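Local coordinates for protein aminotransferase, classes I and II (Silicibacter pomeroyi DSS-3, PDB 3H14) that probably catalyses the pyridoxal 5'-phosphate-dependent transfer of an amino group from L-aspartate to 2-oxoglutarate, giving oxaloacetate and L-glutamate, at residues P71-R74 against Q75-R79; V87-P91 against G92-I96; A341-P344 against G345-D349; A366-E369 against E370-R374. All blocks are in the same frame, centred on the assembly; numbering follows the deposited sequence. Where two conformers were deposited one is given.

Contact 1: P71-R74 against Q75-R79; sequences PALR and QRIAR
One face of the Gln-75 carboxamide lies over Pro-71 O, which is 3.2 Å from Gln-75 CD. With CG anti to the carbonyl carbon (chi1 -77°) the glutamine chain runs toward the start of the helix, and NE2 comes to 4.1 Å from CB of Pro-71. A second pair of flat groups, one turn apart, is formed by Arg-76 and Arg-79: Arg-76 NE is over the centre of the Arg-79 guanidinium, while Arg-79 CZ covers one face of the Arg-76 guanidinium, displaced toward its rim. The like charges of this pair are probably offset by Asp-276, in a salt bridge with Arg-76 NE, and by Glu-83, in one with Arg-79 NE.

Beneath the side chains runs the regular i to i+4 bonding of the first two turns of an alpha helix. Gln-75 N donates to Pro-71 O at 2.9 Å, and the same step is taken by Arg-76 to Ala-72, Ile-77 to Leu-73 and Ala-78 to Arg-74. On the buried side Leu-73 and Ile-77 cross obliquely, with Leu-73 CG 4.1 Å from Ile-77 CD1; that same methyl stands 3.6 Å from Leu-73 O.

These residues open helix 71-85, which packs against two elements. Leu-73 and Ile-77 rest on Ile-96 of strand 94-97, and Arg-74 bends at chi3 (85°) to give its NE hydrogen to Val-94 O of that strand. Ala-72 and Arg-76 instead face Leu-272 of helix 265-274.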
loop_
_atom_site.group_PDB
_atom_site.type_symbol
_atom_site.label_atom_id
_atom_site.label_comp_id
_atom_site.label_asym_id
_atom_site.label_seq_id
_atom_site.Cartn_x
_atom_site.Cartn_y
_atom_site.Cartn_z
ATOM N N PRO A 71 25.047 1.621 6.182
ATOM C CA PRO A 71 25.621 1.817 4.842
ATOM C C PRO A 71 25.460 0.635 3.866
ATOM O O PRO A 71 25.161 0.838 2.696
ATOM C CB PRO A 71 27.116 2.067 5.149
ATOM C CG PRO A 71 27.088 2.688 6.536
ATOM C CD PRO A 71 26.026 1.939 7.254
ATOM N N ALA A 72 25.688 -0.588 4.328
ATOM C CA ALA A 72 25.491 -1.771 3.481
ATOM C C ALA A 72 24.039 -1.897 2.975
ATOM O O ALA A 72 23.815 -2.348 1.865
ATOM C CB ALA A 72 25.891 -3.038 4.224
ATOM N N LEU A 73 23.071 -1.545 3.809
ATOM C CA LEU A 73 21.640 -1.606 3.409
ATOM C C LEU A 73 21.264 -0.540 2.388
ATOM O O LEU A 73 20.653 -0.834 1.369
ATOM C CB LEU A 73 20.748 -1.516 4.640
ATOM C CG LEU A 73 19.230 -1.648 4.394
ATOM C CD1 LEU A 73 18.857 -2.952 3.684
ATOM C CD2 LEU A 73 18.523 -1.524 5.720
ATOM N N ARG A 74 21.680 0.686 2.634
ATOM C CA ARG A 74 21.613 1.747 1.608
ATOM C C ARG A 74 22.236 1.347 0.277
ATOM O O ARG A 74 21.665 1.558 -0.778
ATOM C CB ARG A 74 22.292 3.009 2.119
ATOM C CG ARG A 74 21.596 3.614 3.330
ATOM C CD ARG A 74 22.387 4.776 3.896
ATOM N NE ARG A 74 22.088 6.005 3.198
ATOM C CZ ARG A 74 22.719 7.158 3.370
ATOM N NH1 ARG A 74 23.774 7.262 4.181
ATOM N NH2 ARG A 74 22.308 8.210 2.678
ATOM N N GLN A 75 23.433 0.787 0.332
ATOM C CA GLN A 75 24.118 0.294 -0.851
ATOM C C GLN A 75 23.355 -0.841 -1.537
ATOM O O GLN A 75 23.287 -0.903 -2.771
ATOM C CB GLN A 75 25.526 -0.182 -0.447
ATOM C CG GLN A 75 26.491 0.970 -0.243
ATOM C CD GLN A 75 27.673 0.649 0.674
ATOM O OE1 GLN A 75 28.037 -0.519 0.870
ATOM N NE2 GLN A 75 28.278 1.694 1.238
ATOM N N ARG A 76 22.793 -1.747 -0.743
ATOM C CA ARG A 76 22.032 -2.874 -1.315
ATOM C C ARG A 76 20.740 -2.430 -1.997
ATOM O O ARG A 76 20.338 -3.003 -3.004
ATOM C CB ARG A 76 21.699 -3.929 -0.257
ATOM C CG ARG A 76 21.025 -5.208 -0.800
ATOM C CD ARG A 76 21.920 -5.962 -1.785
ATOM N NE ARG A 76 21.242 -7.088 -2.415
ATOM C CZ ARG A 76 20.420 -6.996 -3.455
ATOM N NH1 ARG A 76 20.120 -5.820 -3.993
ATOM N NH2 ARG A 76 19.871 -8.087 -3.958
ATOM N N ILE A 77 20.064 -1.458 -1.407
ATOM C CA ILE A 77 18.881 -0.870 -2.025
ATOM C C ILE A 77 19.246 -0.183 -3.373
ATOM O O ILE A 77 18.577 -0.402 -4.391
ATOM C CB ILE A 77 18.182 0.084 -1.050
ATOM C CG1 ILE A 77 17.553 -0.706 0.117
ATOM C CG2 ILE A 77 17.116 0.922 -1.760
ATOM C CD1 ILE A 77 17.219 0.140 1.356
ATOM N N ALA A 78 20.313 0.610 -3.370
ATOM C CA ALA A 78 20.809 1.255 -4.582
ATOM C C ALA A 78 21.017 0.236 -5.702
ATOM O O ALA A 78 20.601 0.464 -6.838
ATOM C CB ALA A 78 22.121 2.030 -4.291
ATOM N N ARG A 79 21.612 -0.912 -5.367
ATOM C CA ARG A 79 21.783 -2.019 -6.319
ATOM C C ARG A 79 20.431 -2.537 -6.843
ATOM O O ARG A 79 20.293 -2.864 -8.025
ATOM C CB ARG A 79 22.577 -3.151 -5.653
ATOM C CG ARG A 79 22.825 -4.389 -6.514
ATOM C CD ARG A 79 23.815 -5.332 -5.823
ATOM N NE ARG A 79 23.344 -6.719 -5.818
ATOM C CZ ARG A 79 23.777 -7.656 -4.979
ATOM N NH1 ARG A 79 24.686 -7.373 -4.045
ATOM N NH2 ARG A 79 23.271 -8.887 -5.054
#

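Contact 2: V87-P91 against G92-I96; sequences VDLDP and GRVVI
Leu-89 reaches across to Arg-93 and Val-94 just where a loop tightens into a short 3-10 turn, residues 91-93, and passes into strand 94-97 at the margin of the seven-stranded mixed sheet of the large domain, as in fold type I pyridoxal-phosphate enzymes. Its chi1 of -177° places CG anti to the backbone N, and chi2 of 65° sends the two methyls to different partners. CD1 lies 3.6 Å above one face of the Arg-93 guanidinium, toward the rim, with NH1 and CZ the nearest atoms; CD2 meets Val-94 CG2 at 3.9 Å, the two side chains at about a right angle.

Asp-90 follows and is used at three points. Its N gives a hydrogen to a water at 3.1 Å, and this water also accepts from Arg-93 NH1 at 2.9 Å, bridging main chain and guanidinium. Its side-chain OD1 takes a weak bond from Gly-92 N, closing an Asx turn, while its carbonyl O accepts from Arg-93 N. The arginine head is further held by Asp-220, in a salt bridge through NH2, and by Val-244 O through NE. A leucine in place of Arg-93 would probably leave Asp-220 and Val-244 O without the partner described here and break the water bridge to Asp-90 N.

Pro-91, the first residue of the 3-10 turn, supplies the last link before the strand: Val-94 N donates to Pro-91 O at 3.1 Å with the donor above the carbonyl plane, 65° out of it.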
loop_
_atom_site.group_PDB
_atom_site.type_symbol
_atom_site.label_atom_id
_atom_site.label_comp_id
_atom_site.label_asym_id
_atom_site.label_seq_id
_atom_site.Cartn_x
_atom_site.Cartn_y
_atom_site.Cartn_z
ATOM N N VAL A 87 18.047 1.740 -13.219
ATOM C CA VAL A 87 18.357 3.075 -12.722
ATOM C C VAL A 87 19.660 3.071 -11.927
ATOM O O VAL A 87 19.805 2.301 -10.983
ATOM C CB VAL A 87 17.216 3.639 -11.844
ATOM C CG1 VAL A 87 17.710 4.766 -10.992
ATOM C CG2 VAL A 87 16.065 4.117 -12.725
ATOM N N ASP A 88 20.597 3.942 -12.307
ATOM C CA ASP A 88 21.863 4.106 -11.593
ATOM C C ASP A 88 21.645 5.093 -10.452
ATOM O O ASP A 88 21.428 6.280 -10.686
ATOM C CB ASP A 88 22.943 4.625 -12.550
ATOM C CG ASP A 88 24.362 4.547 -11.959
ATOM O OD1 ASP A 88 25.113 3.624 -12.363
ATOM O OD2 ASP A 88 24.728 5.404 -11.107
ATOM N N LEU A 89 21.700 4.609 -9.214
ATOM C CA LEU A 89 21.355 5.434 -8.069
ATOM C C LEU A 89 22.485 5.460 -7.074
ATOM O O LEU A 89 23.009 4.425 -6.724
ATOM C CB LEU A 89 20.093 4.885 -7.395
ATOM C CG LEU A 89 19.503 5.648 -6.198
ATOM C CD1 LEU A 89 18.997 7.046 -6.609
ATOM C CD2 LEU A 89 18.387 4.808 -5.545
ATOM N N ASP A 90 22.833 6.651 -6.614
ATOM C CA ASP A 90 23.815 6.827 -5.566
ATOM C C ASP A 90 23.192 6.379 -4.237
ATOM O O ASP A 90 22.077 6.798 -3.912
ATOM C CB ASP A 90 24.222 8.296 -5.513
ATOM C CG ASP A 90 25.054 8.644 -4.301
ATOM O OD1 ASP A 90 25.900 7.844 -3.873
ATOM O OD2 ASP A 90 24.848 9.751 -3.770
ATOM N N PRO A 91 23.874 5.491 -3.486
ATOM C CA PRO A 91 23.363 5.092 -2.163
ATOM C C PRO A 91 23.207 6.208 -1.160
ATOM O O PRO A 91 22.443 6.069 -0.217
ATOM C CB PRO A 91 24.385 4.060 -1.662
ATOM C CG PRO A 91 25.512 4.081 -2.613
ATOM C CD PRO A 91 25.088 4.743 -3.869
ATOM N N GLY A 92 23.908 7.315 -1.369
ATOM C CA GLY A 92 23.749 8.499 -0.537
ATOM C C GLY A 92 22.339 9.063 -0.567
ATOM O O GLY A 92 21.943 9.774 0.340
ATOM N N ARG A 93 21.593 8.773 -1.630
ATOM C CA ARG A 93 20.205 9.260 -1.768
ATOM C C ARG A 93 19.169 8.329 -1.139
ATOM O O ARG A 93 18.005 8.677 -1.129
ATOM C CB ARG A 93 19.859 9.471 -3.259
ATOM C CG ARG A 93 20.489 10.735 -3.831
ATOM C CD ARG A 93 20.389 10.792 -5.329
ATOM N NE ARG A 93 18.996 10.895 -5.710
ATOM C CZ ARG A 93 18.507 10.682 -6.920
ATOM N NH1 ARG A 93 19.306 10.415 -7.950
ATOM N NH2 ARG A 93 17.195 10.797 -7.111
ATOM N N VAL A 94 19.594 7.142 -0.683
ATOM C CA VAL A 94 18.714 6.170 -0.018
ATOM C C VAL A 94 18.719 6.499 1.468
ATOM O O VAL A 94 19.784 6.604 2.079
ATOM C CB VAL A 94 19.172 4.712 -0.263
ATOM C CG1 VAL A 94 18.249 3.641 0.511
ATOM C CG2 VAL A 94 19.191 4.435 -1.722
ATOM N N VAL A 95 17.536 6.774 2.028
ATOM C CA VAL A 95 17.346 7.004 3.433
ATOM C C VAL A 95 16.541 5.819 4.028
ATOM O O VAL A 95 15.427 5.528 3.578
ATOM C CB VAL A 95 16.580 8.317 3.666
ATOM C CG1 VAL A 95 16.309 8.565 5.144
ATOM C CG2 VAL A 95 17.338 9.490 3.071
ATOM N N ILE A 96 17.104 5.173 5.043
ATOM C CA ILE A 96 16.462 4.063 5.707
ATOM C C ILE A 96 15.485 4.629 6.726
ATOM O O ILE A 96 15.839 5.509 7.502
ATOM C CB ILE A 96 17.484 3.194 6.425
ATOM C CG1 ILE A 96 18.558 2.717 5.441
ATOM C CG2 ILE A 96 16.776 2.024 7.114
ATOM C CD1 ILE A 96 18.022 2.142 4.087
HETATM O O HOH W 1 21.933 9.174 -8.079
#

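Contact 3: A341-P344 against G345-D349; sequences AVTP and GLDFD
Thr-343 CG2 meets the far end of the Phe-348 ring, 3.7 Å from CE2 and 3.9 Å from CZ, the two side chains lying at about a right angle. The threonine's chi1 of -55° sets CG2 anti to the backbone N, on the side where the ring lies. Pro-344 O approaches the same CE2, at 3.6 Å, so one ring corner receives both a methyl and a carbonyl oxygen.

The ring is brought back to the strand by the turn between them. Strand 340-344, an inner member of the four-stranded mixed sheet, ends at Pro-344, and residues 345-348 then coil with helical backbone angles. Gly-345 O holds this coil closed by accepting twice, from Phe-348 N at 2.9 Å and from Asp-349 N at 3.1 Å.

Further out, Phe-348 also touches Pro-126, Pro-173 and Arg-358 of the adjoining strand 356-360. An alanine at Phe-348 would probably open a gap among these residues and deprive the Thr-343 methyl of its aromatic neighbour. Asp-347 fixes the coil from another direction: its OD1 accepts from Ile-15 N and its OD2 from Val-16 N, tying the buried carboxylate to the N-terminal part of the chain. Arg-129 of helix 126-134 completes the grip, its NH1 binding Asp-347 O and its NH2 binding Phe-348 O.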
loop_
_atom_site.group_PDB
_atom_site.type_symbol
_atom_site.label_atom_id
_atom_site.label_comp_id
_atom_site.label_asym_id
_atom_site.label_seq_id
_atom_site.Cartn_x
_atom_site.Cartn_y
_atom_site.Cartn_z
ATOM N N ALA A 341 -13.826 -12.905 5.815
ATOM C CA ALA A 341 -13.615 -11.503 6.201
ATOM C C ALA A 341 -13.166 -10.712 4.991
ATOM O O ALA A 341 -12.266 -11.109 4.338
ATOM C CB ALA A 341 -12.555 -11.378 7.333
ATOM N N VAL A 342 -13.886 -9.648 4.685
ATOM C CA VAL A 342 -13.568 -8.755 3.583
ATOM C C VAL A 342 -13.684 -7.333 4.103
ATOM O O VAL A 342 -14.272 -7.106 5.158
ATOM C CB VAL A 342 -14.489 -8.996 2.357
ATOM C CG1 VAL A 342 -14.425 -10.489 1.929
ATOM C CG2 VAL A 342 -15.898 -8.538 2.636
ATOM N N THR A 343 -13.164 -6.359 3.355
ATOM C CA THR A 343 -13.105 -4.977 3.837
ATOM C C THR A 343 -14.062 -4.060 3.087
ATOM O O THR A 343 -13.959 -3.946 1.876
ATOM C CB THR A 343 -11.703 -4.380 3.624
ATOM O OG1 THR A 343 -10.723 -5.230 4.261
ATOM C CG2 THR A 343 -11.654 -2.978 4.225
ATOM N N PRO A 344 -14.937 -3.361 3.804
ATOM C CA PRO A 344 -15.772 -2.407 3.099
ATOM C C PRO A 344 -14.937 -1.294 2.446
ATOM O O PRO A 344 -13.867 -0.943 2.958
ATOM C CB PRO A 344 -16.640 -1.810 4.195
ATOM C CG PRO A 344 -16.532 -2.697 5.333
ATOM C CD PRO A 344 -15.269 -3.435 5.235
ATOM N N GLY A 345 -15.436 -0.744 1.341
ATOM C CA GLY A 345 -14.743 0.293 0.622
ATOM C C GLY A 345 -14.668 1.659 1.284
ATOM O O GLY A 345 -13.847 2.478 0.860
ATOM N N LEU A 346 -15.482 1.908 2.323
ATOM C CA LEU A 346 -15.570 3.242 2.926
ATOM C C LEU A 346 -14.221 3.820 3.410
ATOM O O LEU A 346 -13.990 5.026 3.262
ATOM C CB LEU A 346 -16.585 3.267 4.066
ATOM C CG LEU A 346 -18.040 3.102 3.631
ATOM C CD1 LEU A 346 -18.458 1.623 3.777
ATOM C CD2 LEU A 346 -18.942 4.010 4.436
ATOM N N ASP A 347 -13.334 2.976 3.945
ATOM C CA ASP A 347 -11.983 3.441 4.384
ATOM C C ASP A 347 -11.158 4.013 3.245
ATOM O O ASP A 347 -10.299 4.869 3.483
ATOM C CB ASP A 347 -11.154 2.306 5.008
ATOM C CG ASP A 347 -11.594 1.927 6.436
ATOM O OD1 ASP A 347 -12.058 2.829 7.218
ATOM O OD2 ASP A 347 -11.447 0.705 6.767
ATOM N N PHE A 348 -11.367 3.504 2.023
ATOM C CA PHE A 348 -10.582 3.919 0.872
ATOM C C PHE A 348 -11.207 5.096 0.138
ATOM O O PHE A 348 -10.476 5.922 -0.460
ATOM C CB PHE A 348 -10.376 2.753 -0.101
ATOM C CG PHE A 348 -9.982 1.492 0.586
ATOM C CD1 PHE A 348 -8.691 1.352 1.109
ATOM C CD2 PHE A 348 -10.931 0.480 0.840
ATOM C CE1 PHE A 348 -8.324 0.213 1.798
ATOM C CE2 PHE A 348 -10.564 -0.679 1.556
ATOM C CZ PHE A 348 -9.264 -0.800 2.031
ATOM N N ASP A 349 -12.534 5.172 0.172
ATOM C CA ASP A 349 -13.280 6.163 -0.613
ATOM C C ASP A 349 -14.524 6.507 0.187
ATOM O O ASP A 349 -15.547 5.822 0.098
ATOM C CB ASP A 349 -13.589 5.634 -2.018
ATOM C CG ASP A 349 -14.225 6.680 -2.921
ATOM O OD1 ASP A 349 -14.815 7.635 -2.399
ATOM O OD2 ASP A 349 -14.155 6.524 -4.155
#

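Contact 4: A366-E369 against E370-R374; sequences ADIE and EGLDR
Asp-367 O accepts from Gly-371 N at 2.7 Å, the shortest of the four i to i+4 bonds that join these two turns of alpha helix; its N-H...O angle is 151°. The bonds from Glu-370 N to Ala-366 O, from Leu-372 N to Ile-368 O and from Asp-373 N to Glu-369 O continue the ladder on either side.

One turn apart on the buried flank, Ile-368 and Leu-372 lie side by side and point the same way, with Ile-368 CG2 3.9 Å from Leu-372 CD1. The leucine also rests on the backbone, its CG 3.4 Å from Ile-368 O.

The charged side chains take other directions. Glu-370 bends at chi2 (67°) and presents OE2 to Arg-374, whose NE donates to it at 3.1 Å in a nearly straight salt bridge. The oxygen lies at the guanidinium edge, in its plane, and uses the anti lone pair, a geometry that probably restrains rotation of both groups. Asp-373 turns back toward the preceding turn, its CG 3.4 Å from Glu-369 O, which lies over a face of the carboxylate. Asp-373 OD1 is salt-bridged to Arg-298, whose NH1 also makes a weak hydrogen bond to Glu-369 O.

Helix 365-381 is held between two neighbours here. Ile-368, Glu-369 and Leu-372 pack on helix 278-302, against Asn-291, Leu-294 and Leu-299 respectively, whereas Glu-370 and Arg-374 lie against Ile-34 of strand 34-35.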
loop_
_atom_site.group_PDB
_atom_site.type_symbol
_atom_site.label_atom_id
_atom_site.label_comp_id
_atom_site.label_asym_id
_atom_site.label_seq_id
_atom_site.Cartn_x
_atom_site.Cartn_y
_atom_site.Cartn_z
ATOM N N ALA A 366 -4.669 -22.550 -0.685
ATOM C CA ALA A 366 -5.768 -23.352 -0.088
ATOM C C ALA A 366 -6.809 -22.493 0.652
ATOM O O ALA A 366 -8.020 -22.772 0.625
ATOM C CB ALA A 366 -5.186 -24.409 0.865
ATOM N N ASP A 367 -6.339 -21.457 1.331
ATOM C CA ASP A 367 -7.245 -20.491 1.996
ATOM C C ASP A 367 -8.114 -19.733 0.952
ATOM O O ASP A 367 -9.276 -19.488 1.179
ATOM C CB ASP A 367 -6.449 -19.439 2.777
ATOM C CG ASP A 367 -5.887 -19.962 4.075
ATOM O OD1 ASP A 367 -5.592 -21.167 4.127
ATOM O OD2 ASP A 367 -5.730 -19.155 5.023
ATOM N N ILE A 368 -7.501 -19.302 -0.145
ATOM C CA ILE A 368 -8.216 -18.589 -1.220
ATOM C C ILE A 368 -9.240 -19.533 -1.870
ATOM O O ILE A 368 -10.403 -19.178 -2.024
ATOM C CB ILE A 368 -7.229 -18.001 -2.263
ATOM C CG1 ILE A 368 -6.357 -16.892 -1.639
ATOM C CG2 ILE A 368 -7.941 -17.485 -3.505
ATOM C CD1 ILE A 368 -6.977 -16.106 -0.496
ATOM N N GLU A 369 -8.814 -20.752 -2.206
ATOM C CA GLU A 369 -9.744 -21.750 -2.718
ATOM C C GLU A 369 -10.917 -21.905 -1.773
ATOM O O GLU A 369 -12.060 -21.853 -2.191
ATOM C CB GLU A 369 -9.046 -23.093 -2.937
ATOM C CG GLU A 369 -8.098 -23.095 -4.120
ATOM C CD GLU A 369 -7.335 -24.425 -4.335
ATOM O OE1 GLU A 369 -7.096 -25.176 -3.346
ATOM O OE2 GLU A 369 -6.935 -24.686 -5.516
ATOM N N GLU A 370 -10.632 -22.096 -0.487
ATOM C CA GLU A 370 -11.670 -22.179 0.532
ATOM C C GLU A 370 -12.553 -20.930 0.625
ATOM O O GLU A 370 -13.799 -21.027 0.758
ATOM C CB GLU A 370 -11.041 -22.486 1.894
ATOM C CG GLU A 370 -12.022 -22.668 3.055
ATOM C CD GLU A 370 -12.895 -23.909 2.929
ATOM O OE1 GLU A 370 -12.414 -24.937 2.392
ATOM O OE2 GLU A 370 -14.057 -23.847 3.370
ATOM N N GLY A 371 -11.934 -19.757 0.552
ATOM C CA GLY A 371 -12.699 -18.525 0.591
ATOM C C GLY A 371 -13.688 -18.399 -0.560
ATOM O O GLY A 371 -14.830 -17.975 -0.374
ATOM N N LEU A 372 -13.223 -18.732 -1.746
ATOM C CA LEU A 372 -14.053 -18.658 -2.945
ATOM C C LEU A 372 -15.210 -19.652 -2.902
ATOM O O LEU A 372 -16.303 -19.305 -3.315
ATOM C CB LEU A 372 -13.206 -18.825 -4.185
ATOM C CG LEU A 372 -12.233 -17.662 -4.389
ATOM C CD1 LEU A 372 -11.252 -17.997 -5.457
ATOM C CD2 LEU A 372 -12.971 -16.373 -4.745
ATOM N N ASP A 373 -14.986 -20.854 -2.345
ATOM C CA ASP A 373 -16.070 -21.836 -2.139
ATOM C C ASP A 373 -17.148 -21.322 -1.212
ATOM O O ASP A 373 -18.356 -21.494 -1.457
ATOM C CB ASP A 373 -15.528 -23.121 -1.526
ATOM C CG ASP A 373 -14.733 -23.934 -2.485
ATOM O OD1 ASP A 373 -14.761 -23.667 -3.705
ATOM O OD2 ASP A 373 -14.084 -24.886 -2.022
ATOM N N ARG A 374 -16.712 -20.698 -0.122
ATOM C CA ARG A 374 -17.599 -20.118 0.843
ATOM C C ARG A 374 -18.405 -18.969 0.258
ATOM O O ARG A 374 -19.585 -18.816 0.575
ATOM C CB ARG A 374 -16.801 -19.592 2.050
ATOM C CG ARG A 374 -16.121 -20.705 2.828
ATOM C CD ARG A 374 -15.616 -20.250 4.187
ATOM N NE ARG A 374 -14.918 -21.325 4.888
ATOM C CZ ARG A 374 -14.437 -21.224 6.125
ATOM N NH1 ARG A 374 -14.577 -20.102 6.813
ATOM N NH2 ARG A 374 -13.814 -22.248 6.675
#

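Contacts 1 and 2 are consecutive and touch: helix 71-85 and the turn into strand 94-97 share an apolar side, with Ile-77 CD1 3.5 Å from Ile-96 CD1, beside the probable hydrogen bond from Arg-74 NE to Val-94 O. Contact 3, the most buried, lies across the chain's centre from both; contacts 1, 2 and 4 are partly buried and farther from that centre. Contact 4 does not touch contact 3, centres about 20 Å apart. The helical contacts, 1 and 4, combine regular backbone bonding, an apolar flank and salt-bridged charged groups, one of them, Arg-76, buried; contact 2 relies on a 3-10 turn, an Asx turn and a water, contact 3 on ring packing without a hydrogen bond between its segments.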